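Local coordinates for peptidoglycan D,D-transpeptidase PbpA (Mycobacterium tuberculosis, PDB 3UN7), which probably cross-links the peptide stems of peptidoglycan in the cell wall as a penicillin-binding D,D-transpeptidase and takes part in regulating cell length, at residues 159-162 and 163-166; 66-70 and 71-75; 74-77 and 78-82. All coordinates share one frame; numbering follows the deposited sequence.

Contact 1 (159-162 and 163-166); sequences SHNP and EVQA
An N-cap opens helix 162-174: N161 sits just ahead of the first turn, and its side-chain OD1 accepts the backbone N-H of V164 at 2.8 Å. The amide reaches forward over the first turn because CG lies anti to the backbone N (chi1 -175°), and V164 N meets OD1 in the carbonyl plane, on a lone pair. P162 follows as the first helical residue; its ring nitrogen carries no hydrogen, which suits a position where the helix has no acceptor to offer. The main chain takes over at once, with Q165 N bonded to N161 O at 3.1 Å and A166 N to P162 O at 2.9 Å. Q165 adds its side-chain amide, whose NE2 makes a weak bond to N161 O at 3.3 Å, while OE1 is taken by S63 OG of strand 62-63 and R65 N of the turn after it. Two residues before the cap, S159 OG accepts from N161 N at 3.1 Å, forming an ST turn. The same serine presses its CB against V164 CG1 at 3.5 Å, tight for two carbons, and V164 CG2 lies beside N161 OD1 and CB. Two backbone N-H groups at the helix start, those of N161 and V164, are thus met by side-chain oxygens, and N161 O, shared by the backbone and side chain of Q165, ties the cap to a buried glutamine.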
loop_
_atom_site.group_PDB
_atom_site.type_symbol
_atom_site.label_atom_id
_atom_site.label_comp_id
_atom_site.label_asym_id
_atom_site.label_seq_id
_atom_site.Cartn_x
_atom_site.Cartn_y
_atom_site.Cartn_z
ATOM N N SER A 159 17.465 12.055 -19.404
ATOM C CA SER A 159 18.170 12.373 -20.637
ATOM C C SER A 159 18.659 13.814 -20.635
ATOM O O SER A 159 17.998 14.707 -20.119
ATOM C CB SER A 159 17.292 12.136 -21.849
ATOM O OG SER A 159 17.964 12.548 -23.020
ATOM N N HIS A 160 19.822 14.053 -21.214
ATOM C CA HIS A 160 20.295 15.434 -21.311
ATOM C C HIS A 160 19.798 16.116 -22.566
ATOM O O HIS A 160 20.024 17.310 -22.748
ATOM C CB HIS A 160 21.822 15.511 -21.179
ATOM C CG HIS A 160 22.303 15.189 -19.799
ATOM N ND1 HIS A 160 23.596 15.426 -19.385
ATOM C CD2 HIS A 160 21.654 14.659 -18.733
ATOM C CE1 HIS A 160 23.728 15.047 -18.127
ATOM N NE2 HIS A 160 22.565 14.577 -17.704
ATOM N N ASN A 161 19.102 15.366 -23.413
ATOM C CA ASN A 161 18.468 15.937 -24.592
ATOM C C ASN A 161 17.104 16.539 -24.230
ATOM O O ASN A 161 16.211 15.830 -23.759
ATOM C CB ASN A 161 18.350 14.884 -25.703
ATOM C CG ASN A 161 17.804 15.458 -27.011
ATOM O OD1 ASN A 161 16.603 15.566 -27.184
ATOM N ND2 ASN A 161 18.693 15.802 -27.939
ATOM N N PRO A 162 16.936 17.857 -24.451
ATOM C CA PRO A 162 15.677 18.533 -24.124
ATOM C C PRO A 162 14.461 17.903 -24.802
ATOM O O PRO A 162 13.413 17.773 -24.168
ATOM C CB PRO A 162 15.894 19.948 -24.666
ATOM C CG PRO A 162 17.338 20.118 -24.672
ATOM C CD PRO A 162 17.914 18.793 -25.025
ATOM N N GLU A 163 14.607 17.511 -26.074
ATOM C CA GLU A 163 13.516 16.904 -26.822
ATOM C C GLU A 163 13.177 15.499 -26.352
ATOM O O GLU A 163 11.999 15.154 -26.272
ATOM C CB GLU A 163 13.776 16.934 -28.329
ATOM C CG GLU A 163 12.998 18.030 -29.044
ATOM C CD GLU A 163 11.497 17.743 -29.088
ATOM O OE1 GLU A 163 10.739 18.356 -28.300
ATOM O OE2 GLU A 163 11.075 16.889 -29.901
ATOM N N VAL A 164 14.185 14.690 -26.019
ATOM C CA VAL A 164 13.903 13.377 -25.419
ATOM C C VAL A 164 13.093 13.516 -24.106
ATOM O O VAL A 164 12.136 12.771 -23.853
ATOM C CB VAL A 164 15.202 12.560 -25.199
ATOM C CG1 VAL A 164 14.946 11.361 -24.307
ATOM C CG2 VAL A 164 15.762 12.113 -26.559
ATOM N N GLN A 165 13.470 14.487 -23.276
ATOM C CA GLN A 165 12.739 14.708 -22.039
ATOM C C GLN A 165 11.313 15.187 -22.327
ATOM O O GLN A 165 10.353 14.625 -21.803
ATOM C CB GLN A 165 13.456 15.729 -21.168
ATOM C CG GLN A 165 14.772 15.279 -20.580
ATOM C CD GLN A 165 15.495 16.447 -19.976
ATOM O OE1 GLN A 165 15.300 16.762 -18.806
ATOM N NE2 GLN A 165 16.297 17.131 -20.781
ATOM N N ALA A 166 11.176 16.221 -23.161
ATOM C CA ALA A 166 9.856 16.806 -23.466
ATOM C C ALA A 166 8.868 15.815 -24.081
ATOM O O ALA A 166 7.673 15.838 -23.761
ATOM C CB ALA A 166 10.003 18.048 -24.349
#

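Contact 2 (66-70 and 71-75); sequences YSSTA and LERAE
R73 folds back from helix 70-74 along the two serines S67 and S68 of the preceding strand. Its CB lies 3.3 Å from S68 OG, and CG keeps close to the same hydroxyl. CD moves on to the backbone, 3.4 Å from S68 O. CG stands anti to the backbone N (chi1 -171°) and the chain stays extended to NE, which carries the guanidinium past S68 as far as S67. There NH1 makes a weak bond to S68 OG at 3.4 Å, and S67 OG lies 3.1 Å from NH1, in the guanidinium plane at its edge. Neutral hydroxyls of the preceding segment thus lie near the charged end of R73, a residue that is itself exposed, whereas S68 is buried. The stretch joins strand 67-68, half of a two-stranded antiparallel hairpin with strand 62-63, to the short helix, within the dimerisation domain. At the helix start R73 N bonds T69 O at 3.1 Å, with A70 O a weak second acceptor, and A74 N bonds A70 O at 2.9 Å. S68 CB also packs on E72 CB at 4.1 Å, before the glutamate chain bends at chi2 (-81°) and leads its carboxylate away to salt bridges with R47 and R23. T69 turns its own hydroxyl back to the backbone N of F61, beside the hairpin.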
loop_
_atom_site.group_PDB
_atom_site.type_symbol
_atom_site.label_atom_id
_atom_site.label_comp_id
_atom_site.label_asym_id
_atom_site.label_seq_id
_atom_site.Cartn_x
_atom_site.Cartn_y
_atom_site.Cartn_z
ATOM N N TYR A 66 12.634 18.892 -15.910
ATOM C CA TYR A 66 11.437 18.638 -15.106
ATOM C C TYR A 66 11.661 18.492 -13.598
ATOM O O TYR A 66 10.720 18.177 -12.853
ATOM C CB TYR A 66 10.630 17.468 -15.692
ATOM C CG TYR A 66 10.168 17.788 -17.095
ATOM C CD1 TYR A 66 10.803 17.226 -18.199
ATOM C CD2 TYR A 66 9.129 18.712 -17.317
ATOM C CE1 TYR A 66 10.405 17.547 -19.493
ATOM C CE2 TYR A 66 8.727 19.039 -18.603
ATOM C CZ TYR A 66 9.362 18.451 -19.687
ATOM O OH TYR A 66 8.990 18.779 -20.969
ATOM N N SER A 67 12.894 18.751 -13.154
ATOM C CA SER A 67 13.249 18.689 -11.742
ATOM C C SER A 67 13.266 17.238 -11.248
ATOM O O SER A 67 13.622 16.328 -11.986
ATOM C CB SER A 67 12.307 19.561 -10.889
ATOM O OG SER A 67 12.899 19.871 -9.633
ATOM N N SER A 68 12.869 17.029 -9.996
ATOM C CA SER A 68 12.999 15.738 -9.349
ATOM C C SER A 68 11.660 15.309 -8.770
ATOM O O SER A 68 10.790 16.156 -8.542
ATOM C CB SER A 68 13.985 15.888 -8.214
ATOM O OG SER A 68 13.541 16.948 -7.351
ATOM N N THR A 69 11.507 14.008 -8.505
ATOM C CA THR A 69 10.324 13.488 -7.786
ATOM C C THR A 69 10.756 12.424 -6.797
ATOM O O THR A 69 11.938 12.053 -6.773
ATOM C CB THR A 69 9.302 12.811 -8.727
ATOM O OG1 THR A 69 9.965 11.789 -9.490
ATOM C CG2 THR A 69 8.657 13.828 -9.660
ATOM N N ALA A 70 9.790 11.930 -6.011
ATOM C CA ALA A 70 9.976 10.887 -4.998
ATOM C C ALA A 70 11.257 11.106 -4.164
ATOM O O ALA A 70 11.488 12.226 -3.705
ATOM C CB ALA A 70 9.928 9.486 -5.633
ATOM N N LEU A 71 12.089 10.076 -3.982
ATOM C CA LEU A 71 13.287 10.231 -3.118
ATOM C C LEU A 71 14.380 11.117 -3.701
ATOM O O LEU A 71 15.146 11.712 -2.949
ATOM C CB LEU A 71 13.888 8.885 -2.728
ATOM C CG LEU A 71 13.143 8.034 -1.707
ATOM C CD1 LEU A 71 13.963 6.763 -1.442
ATOM C CD2 LEU A 71 12.878 8.819 -0.403
ATOM N N GLU A 72 14.466 11.207 -5.034
ATOM C CA GLU A 72 15.391 12.182 -5.637
ATOM C C GLU A 72 15.047 13.582 -5.111
ATOM O O GLU A 72 15.937 14.398 -4.811
ATOM C CB GLU A 72 15.344 12.165 -7.176
ATOM C CG GLU A 72 15.786 10.853 -7.852
ATOM C CD GLU A 72 17.305 10.682 -7.972
ATOM O OE1 GLU A 72 18.063 11.201 -7.117
ATOM O OE2 GLU A 72 17.743 10.017 -8.938
ATOM N N ARG A 73 13.753 13.861 -4.989
ATOM C CA ARG A 73 13.316 15.173 -4.512
ATOM C C ARG A 73 13.458 15.275 -2.990
ATOM O O ARG A 73 14.028 16.249 -2.474
ATOM C CB ARG A 73 11.874 15.468 -4.942
ATOM C CG ARG A 73 11.437 16.917 -4.659
ATOM C CD ARG A 73 10.129 17.269 -5.377
ATOM N NE ARG A 73 9.802 18.705 -5.300
ATOM C CZ ARG A 73 10.317 19.652 -6.091
ATOM N NH1 ARG A 73 11.220 19.358 -7.032
ATOM N NH2 ARG A 73 9.942 20.918 -5.935
ATOM N N ALA A 74 12.934 14.271 -2.284
ATOM C CA ALA A 74 12.886 14.273 -0.818
ATOM C C ALA A 74 14.285 14.274 -0.202
ATOM O O ALA A 74 14.522 14.922 0.825
ATOM C CB ALA A 74 12.072 13.067 -0.311
ATOM N N GLU A 75 15.215 13.569 -0.845
ATOM C CA GLU A 75 16.573 13.471 -0.308
ATOM C C GLU A 75 17.558 14.283 -1.135
ATOM O O GLU A 75 18.762 14.085 -1.047
ATOM C CB GLU A 75 17.020 11.998 -0.196
ATOM C CG GLU A 75 16.154 11.140 0.706
ATOM C CD GLU A 75 16.221 11.523 2.191
ATOM O OE1 GLU A 75 15.373 11.024 2.942
ATOM O OE2 GLU A 75 17.097 12.305 2.615
#

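Contact 3 (74-77 and 78-82); sequences AEDP and ILNGS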
loop_
_atom_site.group_PDB
_atom_site.type_symbol
_atom_site.label_atom_id
_atom_site.label_comp_id
_atom_site.label_asym_id
_atom_site.label_seq_id
_atom_site.Cartn_x
_atom_site.Cartn_y
_atom_site.Cartn_z
ATOM N N ALA A 74 12.934 14.271 -2.284
ATOM C CA ALA A 74 12.886 14.273 -0.818
ATOM C C ALA A 74 14.285 14.274 -0.202
ATOM O O ALA A 74 14.522 14.922 0.825
ATOM C CB ALA A 74 12.072 13.067 -0.311
ATOM N N GLU A 75 15.215 13.569 -0.845
ATOM C CA GLU A 75 16.573 13.471 -0.308
ATOM C C GLU A 75 17.558 14.283 -1.135
ATOM O O GLU A 75 18.762 14.085 -1.047
ATOM C CB GLU A 75 17.020 11.998 -0.196
ATOM C CG GLU A 75 16.154 11.140 0.706
ATOM C CD GLU A 75 16.221 11.523 2.191
ATOM O OE1 GLU A 75 15.373 11.024 2.942
ATOM O OE2 GLU A 75 17.097 12.305 2.615
ATOM N N ASP A 76 17.043 15.251 -1.893
ATOM C CA ASP A 76 17.894 16.108 -2.719
ATOM C C ASP A 76 19.140 16.705 -2.025
ATOM O O ASP A 76 20.237 16.610 -2.584
ATOM C CB ASP A 76 17.071 17.205 -3.392
ATOM C CG ASP A 76 17.697 17.690 -4.693
ATOM O OD1 ASP A 76 18.477 16.946 -5.320
ATOM O OD2 ASP A 76 17.406 18.835 -5.083
ATOM N N PRO A 77 18.989 17.318 -0.820
ATOM C CA PRO A 77 20.156 17.926 -0.171
ATOM C C PRO A 77 21.255 16.923 0.192
ATOM O O PRO A 77 22.441 17.249 0.108
ATOM C CB PRO A 77 19.570 18.557 1.091
ATOM C CG PRO A 77 18.105 18.721 0.812
ATOM C CD PRO A 77 17.770 17.508 -0.003
ATOM N N ILE A 78 20.870 15.714 0.589
ATOM C CA ILE A 78 21.846 14.656 0.853
ATOM C C ILE A 78 22.479 14.197 -0.468
ATOM O O ILE A 78 23.717 14.123 -0.598
ATOM C CB ILE A 78 21.204 13.476 1.638
ATOM C CG1 ILE A 78 20.934 13.902 3.098
ATOM C CG2 ILE A 78 22.069 12.198 1.571
ATOM C CD1 ILE A 78 22.179 13.948 3.999
ATOM N N LEU A 79 21.632 13.932 -1.461
ATOM C CA LEU A 79 22.119 13.374 -2.716
ATOM C C LEU A 79 22.995 14.345 -3.486
ATOM O O LEU A 79 23.983 13.931 -4.100
ATOM C CB LEU A 79 20.954 12.865 -3.587
ATOM C CG LEU A 79 20.211 11.693 -2.948
ATOM C CD1 LEU A 79 18.868 11.482 -3.611
ATOM C CD2 LEU A 79 21.069 10.437 -3.056
ATOM N N ASN A 80 22.642 15.628 -3.461
ATOM C CA ASN A 80 23.470 16.638 -4.122
ATOM C C ASN A 80 24.598 17.208 -3.246
ATOM O O ASN A 80 25.422 17.988 -3.721
ATOM C CB ASN A 80 22.622 17.741 -4.792
ATOM C CG ASN A 80 21.972 18.694 -3.802
ATOM O OD1 ASN A 80 22.493 18.931 -2.721
ATOM N ND2 ASN A 80 20.822 19.269 -4.187
ATOM N N GLY A 81 24.641 16.798 -1.983
ATOM C CA GLY A 81 25.736 17.166 -1.076
ATOM C C GLY A 81 25.644 18.543 -0.430
ATOM O O GLY A 81 26.603 18.991 0.188
ATOM N N SER A 82 24.491 19.212 -0.560
ATOM C CA SER A 82 24.301 20.549 0.015
ATOM C C SER A 82 23.734 20.507 1.440
ATOM O O SER A 82 23.661 21.540 2.114
ATOM C CB SER A 82 23.405 21.403 -0.887
ATOM O OG SER A 82 22.133 20.797 -1.045
HETATM O O HOH W 1 19.607 18.872 -7.031
#
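The backbone winds through one short helical turn, L79 N bonding E75 O at 2.9 Å and N80 N bonding D76 O at 2.7 Å, before G81 leaves the helix with positive phi. N80 folds its side chain back over this turn: CG sits between the backbone N and the carbonyl carbon (chi1 73°), which brings it to 3.0 Å from D76 O. Its two ends do different work. OD1 accepts from S82 N at 3.0 Å, closing an Asx turn, and from S82 OG at a very short 2.5 Å, the hydroxyl arriving in the amide plane on a lone pair. Two donors of one serine would favour this rotation of the amide. ND2 is turned to the D76 carboxylate; the two side chains cross at about a right angle, with amide and carboxylate planes 62° apart. A water bridges the two, giving a hydrogen to D76 OD1 and accepting from N80 ND2 at 3.1 Å. D76 OD1 also takes a salt bridge from R23, so the water and the arginine share one carboxylate oxygen. Elsewhere on the turn, L79 CD1 rests on E75 CB at 3.9 Å, while I78 lies beside E75, pointing the same way. Beyond the turn, L79 and E75 reach V105 of strand 104-107, I78 and E75 reach L342 of strand 339-343, and R90 of helix 87-96 holds N80 O, setting helix 76-79 against the mixed sheet.

Contacts 2 and 3 are consecutive, sharing A74 and E75 as helix 70-74 gives way to helix 76-79; both are partly buried, and L79 CD1 packs against E72 OE1 at 3.6 Å. Contact 1 lies at the surface, in the transpeptidase part of the sequence, about 17 Å from contact 2 between centres, yet Y66 bridges them, its OH 3.3 Å from A166 CA. Contacts 1 and 3 do not touch, their nearest atoms being about 13 Å apart. Contact 1 caps a helix start with an amide, contact 3 finishes a helix with an Asx turn and a water-linked carboxylate, and contact 2 lays an arginine along serine hydroxyls.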